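Local coordinates for protein protease Do-like 2, chloroplastic (PDB 4FLN) that cleaves the photodamaged D1 protein of plant photosystem II as a chloroplast serine protease of the Deg family, at residues L271-R283 / E296-C310. Sequence-based numbering, arbitrary orientation.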
loop_
_atom_site.group_PDB
_atom_site.type_symbol
_atom_site.label_atom_id
_atom_site.label_comp_id
_atom_site.label_asym_id
_atom_site.label_seq_id
_atom_site.Cartn_x
_atom_site.Cartn_y
_atom_site.Cartn_z
ATOM N N LEU B 271 -4.215 -23.013 46.626
ATOM C CA LEU B 271 -4.886 -21.897 47.272
ATOM C C LEU B 271 -5.990 -22.328 48.241
ATOM O O LEU B 271 -6.555 -21.499 48.953
ATOM C CB LEU B 271 -5.433 -20.942 46.211
ATOM C CG LEU B 271 -4.376 -19.944 45.746
ATOM C CD1 LEU B 271 -4.670 -19.423 44.354
ATOM C CD2 LEU B 271 -4.301 -18.814 46.744
ATOM N N LYS B 272 -6.278 -23.626 48.273
ATOM C CA LYS B 272 -7.307 -24.166 49.155
ATOM C C LYS B 272 -8.680 -23.622 48.799
ATOM O O LYS B 272 -9.458 -23.247 49.675
ATOM C CB LYS B 272 -6.984 -23.876 50.628
ATOM C CG LYS B 272 -6.277 -25.016 51.359
ATOM C CD LYS B 272 -5.100 -25.563 50.559
ATOM C CE LYS B 272 -4.450 -26.753 51.261
ATOM N NZ LYS B 272 -3.351 -27.359 50.446
ATOM N N VAL B 273 -8.963 -23.588 47.502
ATOM C CA VAL B 273 -10.274 -23.207 46.995
ATOM C C VAL B 273 -11.097 -24.456 46.692
ATOM O O VAL B 273 -10.693 -25.275 45.870
ATOM C CB VAL B 273 -10.134 -22.394 45.697
ATOM C CG1 VAL B 273 -11.488 -22.138 45.076
ATOM C CG2 VAL B 273 -9.398 -21.092 45.957
ATOM N N PRO B 274 -12.240 -24.624 47.374
ATOM C CA PRO B 274 -13.124 -25.774 47.124
ATOM C C PRO B 274 -14.016 -25.654 45.873
ATOM O O PRO B 274 -14.433 -24.559 45.478
ATOM C CB PRO B 274 -13.987 -25.840 48.395
ATOM C CG PRO B 274 -13.275 -24.984 49.408
ATOM C CD PRO B 274 -12.613 -23.910 48.603
ATOM N N THR B 275 -14.323 -26.810 45.290
ATOM C CA THR B 275 -15.074 -26.931 44.037
ATOM C C THR B 275 -14.491 -26.071 42.925
ATOM O O THR B 275 -13.274 -25.891 42.840
ATOM C CB THR B 275 -16.552 -26.538 44.220
ATOM O OG1 THR B 275 -16.632 -25.238 44.821
ATOM C CG2 THR B 275 -17.273 -27.551 45.102
ATOM N N ASN B 276 -15.364 -25.515 42.089
ATOM C CA ASN B 276 -14.918 -24.578 41.072
ATOM C C ASN B 276 -15.514 -23.201 41.322
ATOM O O ASN B 276 -16.650 -22.924 40.936
ATOM C CB ASN B 276 -15.336 -25.086 39.689
ATOM C CG ASN B 276 -16.770 -25.592 39.663
ATOM O OD1 ASN B 276 -17.481 -25.508 40.665
ATOM N ND2 ASN B 276 -17.200 -26.117 38.519
ATOM N N GLU B 277 -14.709 -22.321 41.907
ATOM C CA GLU B 277 -15.149 -20.977 42.245
ATOM C C GLU B 277 -13.952 -20.070 42.465
ATOM O O GLU B 277 -12.859 -20.529 42.794
ATOM C CB GLU B 277 -15.999 -20.990 43.517
ATOM C CG GLU B 277 -17.465 -21.331 43.305
ATOM C CD GLU B 277 -18.322 -20.991 44.507
ATOM O OE1 GLU B 277 -17.751 -20.571 45.537
ATOM O OE2 GLU B 277 -19.562 -21.139 44.423
ATOM N N GLY B 278 -14.167 -18.775 42.312
ATOM C CA GLY B 278 -13.162 -17.820 42.710
ATOM C C GLY B 278 -12.170 -17.358 41.675
ATOM O O GLY B 278 -11.747 -18.094 40.786
ATOM N N VAL B 279 -11.772 -16.109 41.834
ATOM C CA VAL B 279 -10.728 -15.523 41.031
ATOM C C VAL B 279 -9.650 -15.011 41.994
ATOM O O VAL B 279 -9.966 -14.528 43.080
ATOM C CB VAL B 279 -11.307 -14.402 40.152
ATOM C CG1 VAL B 279 -12.254 -14.994 39.147
ATOM C CG2 VAL B 279 -12.055 -13.396 40.993
ATOM N N LEU B 280 -8.383 -15.159 41.612
ATOM C CA LEU B 280 -7.256 -14.763 42.462
ATOM C C LEU B 280 -6.904 -13.275 42.325
ATOM O O LEU B 280 -6.832 -12.743 41.219
ATOM C CB LEU B 280 -6.037 -15.624 42.146
ATOM C CG LEU B 280 -4.742 -15.455 42.947
ATOM C CD1 LEU B 280 -4.962 -15.645 44.440
ATOM C CD2 LEU B 280 -3.685 -16.436 42.447
ATOM N N VAL B 281 -6.688 -12.605 43.454
ATOM C CA VAL B 281 -6.345 -11.200 43.415
ATOM C C VAL B 281 -4.849 -11.063 43.212
ATOM O O VAL B 281 -4.051 -11.464 44.058
ATOM C CB VAL B 281 -6.721 -10.522 44.734
ATOM C CG1 VAL B 281 -6.255 -9.060 44.739
ATOM C CG2 VAL B 281 -8.208 -10.628 44.950
ATOM N N ARG B 282 -4.484 -10.541 42.048
ATOM C CA ARG B 282 -3.092 -10.323 41.663
ATOM C C ARG B 282 -2.505 -8.973 42.071
ATOM O O ARG B 282 -1.331 -8.870 42.404
ATOM C CB ARG B 282 -2.917 -10.582 40.167
ATOM C CG ARG B 282 -3.193 -12.033 39.775
ATOM C CD ARG B 282 -2.100 -12.980 40.274
ATOM N NE ARG B 282 -2.171 -13.192 41.712
ATOM C CZ ARG B 282 -1.134 -13.516 42.475
ATOM N NH1 ARG B 282 0.064 -13.659 41.934
ATOM N NH2 ARG B 282 -1.295 -13.690 43.781
ATOM N N ARG B 283 -3.326 -7.933 41.993
ATOM C CA ARG B 283 -2.883 -6.584 42.307
ATOM C C ARG B 283 -4.077 -5.746 42.754
ATOM O O ARG B 283 -5.216 -6.023 42.375
ATOM C CB ARG B 283 -2.214 -5.934 41.092
ATOM C CG ARG B 283 -0.836 -5.372 41.365
ATOM C CD ARG B 283 0.259 -6.358 40.972
ATOM N NE ARG B 283 1.251 -6.565 42.031
ATOM C CZ ARG B 283 2.406 -5.913 42.127
ATOM N NH1 ARG B 283 2.734 -4.986 41.234
ATOM N NH2 ARG B 283 3.235 -6.190 43.125
ATOM N N GLU B 296 -2.847 -9.349 47.743
ATOM C CA GLU B 296 -2.453 -10.331 46.740
ATOM C C GLU B 296 -2.564 -11.705 47.365
ATOM O O GLU B 296 -2.059 -11.929 48.461
ATOM C CB GLU B 296 -1.001 -10.139 46.306
ATOM C CG GLU B 296 -0.551 -8.711 46.075
ATOM C CD GLU B 296 0.946 -8.628 45.814
ATOM O OE1 GLU B 296 1.413 -7.579 45.322
ATOM O OE2 GLU B 296 1.655 -9.617 46.101
ATOM N N GLY B 297 -3.210 -12.634 46.676
ATOM C CA GLY B 297 -3.337 -13.981 47.199
ATOM C C GLY B 297 -4.723 -14.262 47.748
ATOM O O GLY B 297 -5.059 -15.402 48.071
ATOM N N ASP B 298 -5.531 -13.211 47.858
ATOM C CA ASP B 298 -6.938 -13.369 48.195
ATOM C C ASP B 298 -7.713 -13.949 47.012
ATOM O O ASP B 298 -7.484 -13.589 45.852
ATOM C CB ASP B 298 -7.544 -12.029 48.614
ATOM C CG ASP B 298 -7.077 -11.578 49.991
ATOM O OD1 ASP B 298 -6.203 -12.254 50.582
ATOM O OD2 ASP B 298 -7.584 -10.542 50.481
ATOM N N VAL B 299 -8.630 -14.855 47.303
ATOM C CA VAL B 299 -9.476 -15.382 46.260
ATOM C C VAL B 299 -10.871 -14.872 46.502
ATOM O O VAL B 299 -11.523 -15.323 47.433
ATOM C CB VAL B 299 -9.530 -16.904 46.325
ATOM C CG1 VAL B 299 -10.445 -17.446 45.221
ATOM C CG2 VAL B 299 -8.116 -17.490 46.232
ATOM N N ILE B 300 -11.358 -13.943 45.685
ATOM C CA ILE B 300 -12.729 -13.532 45.924
ATOM C C ILE B 300 -13.654 -14.665 45.485
ATOM O O ILE B 300 -13.473 -15.283 44.433
ATOM C CB ILE B 300 -13.162 -12.124 45.360
ATOM C CG1 ILE B 300 -14.132 -12.277 44.199
ATOM C CG2 ILE B 300 -11.986 -11.166 45.068
ATOM C CD1 ILE B 300 -15.389 -11.484 44.403
ATOM N N VAL B 301 -14.634 -14.925 46.333
ATOM C CA VAL B 301 -15.483 -16.102 46.267
ATOM C C VAL B 301 -16.958 -15.702 46.062
ATOM O O VAL B 301 -17.655 -16.245 45.210
ATOM C CB VAL B 301 -15.239 -17.030 47.476
ATOM C CG1 VAL B 301 -16.539 -17.568 48.015
ATOM C CG2 VAL B 301 -14.278 -18.159 47.075
ATOM N N SER B 302 -17.458 -14.822 46.914
ATOM C CA SER B 302 -18.784 -14.264 46.704
ATOM C C SER B 302 -18.729 -12.747 46.563
ATOM O O SER B 302 -17.748 -12.113 46.939
ATOM C CB SER B 302 -19.710 -14.644 47.857
ATOM O OG SER B 302 -19.098 -14.381 49.111
ATOM N N PHE B 303 -19.774 -12.173 45.982
ATOM C CA PHE B 303 -19.927 -10.731 45.943
ATOM C C PHE B 303 -21.394 -10.432 46.203
ATOM O O PHE B 303 -22.241 -10.846 45.418
ATOM C CB PHE B 303 -19.494 -10.217 44.574
ATOM C CG PHE B 303 -19.602 -8.738 44.408
ATOM C CD1 PHE B 303 -18.474 -7.942 44.451
ATOM C CD2 PHE B 303 -20.826 -8.141 44.188
ATOM C CE1 PHE B 303 -18.566 -6.581 44.276
ATOM C CE2 PHE B 303 -20.928 -6.772 44.022
ATOM C CZ PHE B 303 -19.796 -5.991 44.064
ATOM N N ASP B 304 -21.702 -9.714 47.282
ATOM C CA ASP B 304 -23.093 -9.494 47.692
ATOM C C ASP B 304 -23.860 -10.821 47.720
ATOM O O ASP B 304 -25.016 -10.891 47.301
ATOM C CB ASP B 304 -23.808 -8.504 46.759
ATOM C CG ASP B 304 -23.536 -7.031 47.113
ATOM O OD1 ASP B 304 -23.014 -6.747 48.215
ATOM O OD2 ASP B 304 -23.865 -6.151 46.280
ATOM N N ASP B 305 -23.190 -11.866 48.201
ATOM C CA ASP B 305 -23.745 -13.224 48.324
ATOM C C ASP B 305 -24.137 -13.910 47.008
ATOM O O ASP B 305 -24.900 -14.880 47.012
ATOM C CB ASP B 305 -24.927 -13.260 49.307
ATOM C CG ASP B 305 -24.526 -12.869 50.720
ATOM O OD1 ASP B 305 -23.854 -13.678 51.400
ATOM O OD2 ASP B 305 -24.887 -11.752 51.153
ATOM N N LEU B 306 -23.581 -13.439 45.898
ATOM C CA LEU B 306 -23.623 -14.192 44.649
ATOM C C LEU B 306 -22.260 -14.848 44.466
ATOM O O LEU B 306 -21.229 -14.195 44.610
ATOM C CB LEU B 306 -23.943 -13.281 43.459
ATOM C CG LEU B 306 -25.326 -12.616 43.438
ATOM C CD1 LEU B 306 -25.376 -11.481 42.428
ATOM C CD2 LEU B 306 -26.428 -13.639 43.163
ATOM N N HIS B 307 -22.250 -16.141 44.172
ATOM C CA HIS B 307 -20.991 -16.864 44.041
ATOM C C HIS B 307 -20.292 -16.573 42.722
ATOM O O HIS B 307 -20.931 -16.451 41.682
ATOM C CB HIS B 307 -21.209 -18.370 44.220
ATOM C CG HIS B 307 -21.438 -18.779 45.642
ATOM N ND1 HIS B 307 -20.767 -18.201 46.699
ATOM C CD2 HIS B 307 -22.268 -19.702 46.182
ATOM C CE1 HIS B 307 -21.170 -18.753 47.828
ATOM N NE2 HIS B 307 -22.082 -19.666 47.543
ATOM N N VAL B 308 -18.968 -16.481 42.783
ATOM C CA VAL B 308 -18.128 -16.159 41.632
ATOM C C VAL B 308 -17.350 -17.393 41.202
ATOM O O VAL B 308 -16.650 -17.997 42.024
ATOM C CB VAL B 308 -17.132 -15.033 42.000
ATOM C CG1 VAL B 308 -15.949 -15.043 41.093
ATOM C CG2 VAL B 308 -17.816 -13.679 41.977
ATOM N N GLY B 309 -17.458 -17.760 39.921
ATOM C CA GLY B 309 -16.836 -18.981 39.411
ATOM C C GLY B 309 -15.342 -18.966 39.086
ATOM O O GLY B 309 -14.655 -17.970 39.298
ATOM N N CYS B 310 -14.845 -20.086 38.568
ATOM C CA CYS B 310 -13.478 -20.201 38.039
ATOM C C CYS B 310 -13.105 -19.010 37.135
ATOM O O CYS B 310 -12.129 -18.291 37.384
ATOM C CB CYS B 310 -13.307 -21.523 37.260
ATOM S SG CYS B 310 -13.139 -22.981 38.306
HETATM O O HOH W 1 1.089 -12.441 45.122
#
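G278 lies against two neighbouring backbones at once. Its N donates to V308 O, and its CA makes a CA-H...O contact with I300 O. The backbone angles of G278 are enough on their own to require a glycine. The contact pairs strands 279-283 and 299-303, antiparallel neighbours in the sheet of the first PDZ domain. The strand axes come within 4.8 Å at 140°. V281 N gives D298 O a bond of 2.7 Å. V281 O takes G297 N at 3.0 Å. V299 forms the packing face with L271, V273 and L280. V273 CG2 meets V299 CG2 tip to tip at 3.8 Å. V279 and I300 lie side by side on the other face, where I300 and V308 also touch F324.

With CG of E277 anti to the carbonyl carbon (chi1 -83°), the extended chain reaches H307. OE1 sits over one face of the imidazole, offset toward the rim, and OE2 packs against H307 CB. With an alanine in place of E277, the H307 ring would probably lose the carboxylate over that face and be freer to turn.

R282 and R283 both face L258 in a classic beta bulge. The bound peptide packs an acidic side chain on R282 and its backbone on R283. A water links R282 NH2, weakly, to E296 OE2. The other carboxylate oxygen forms a salt bridge: R283 NH2 meets E296 OE1 on its syn side at 3.2 Å, 23° out of the carboxylate plane.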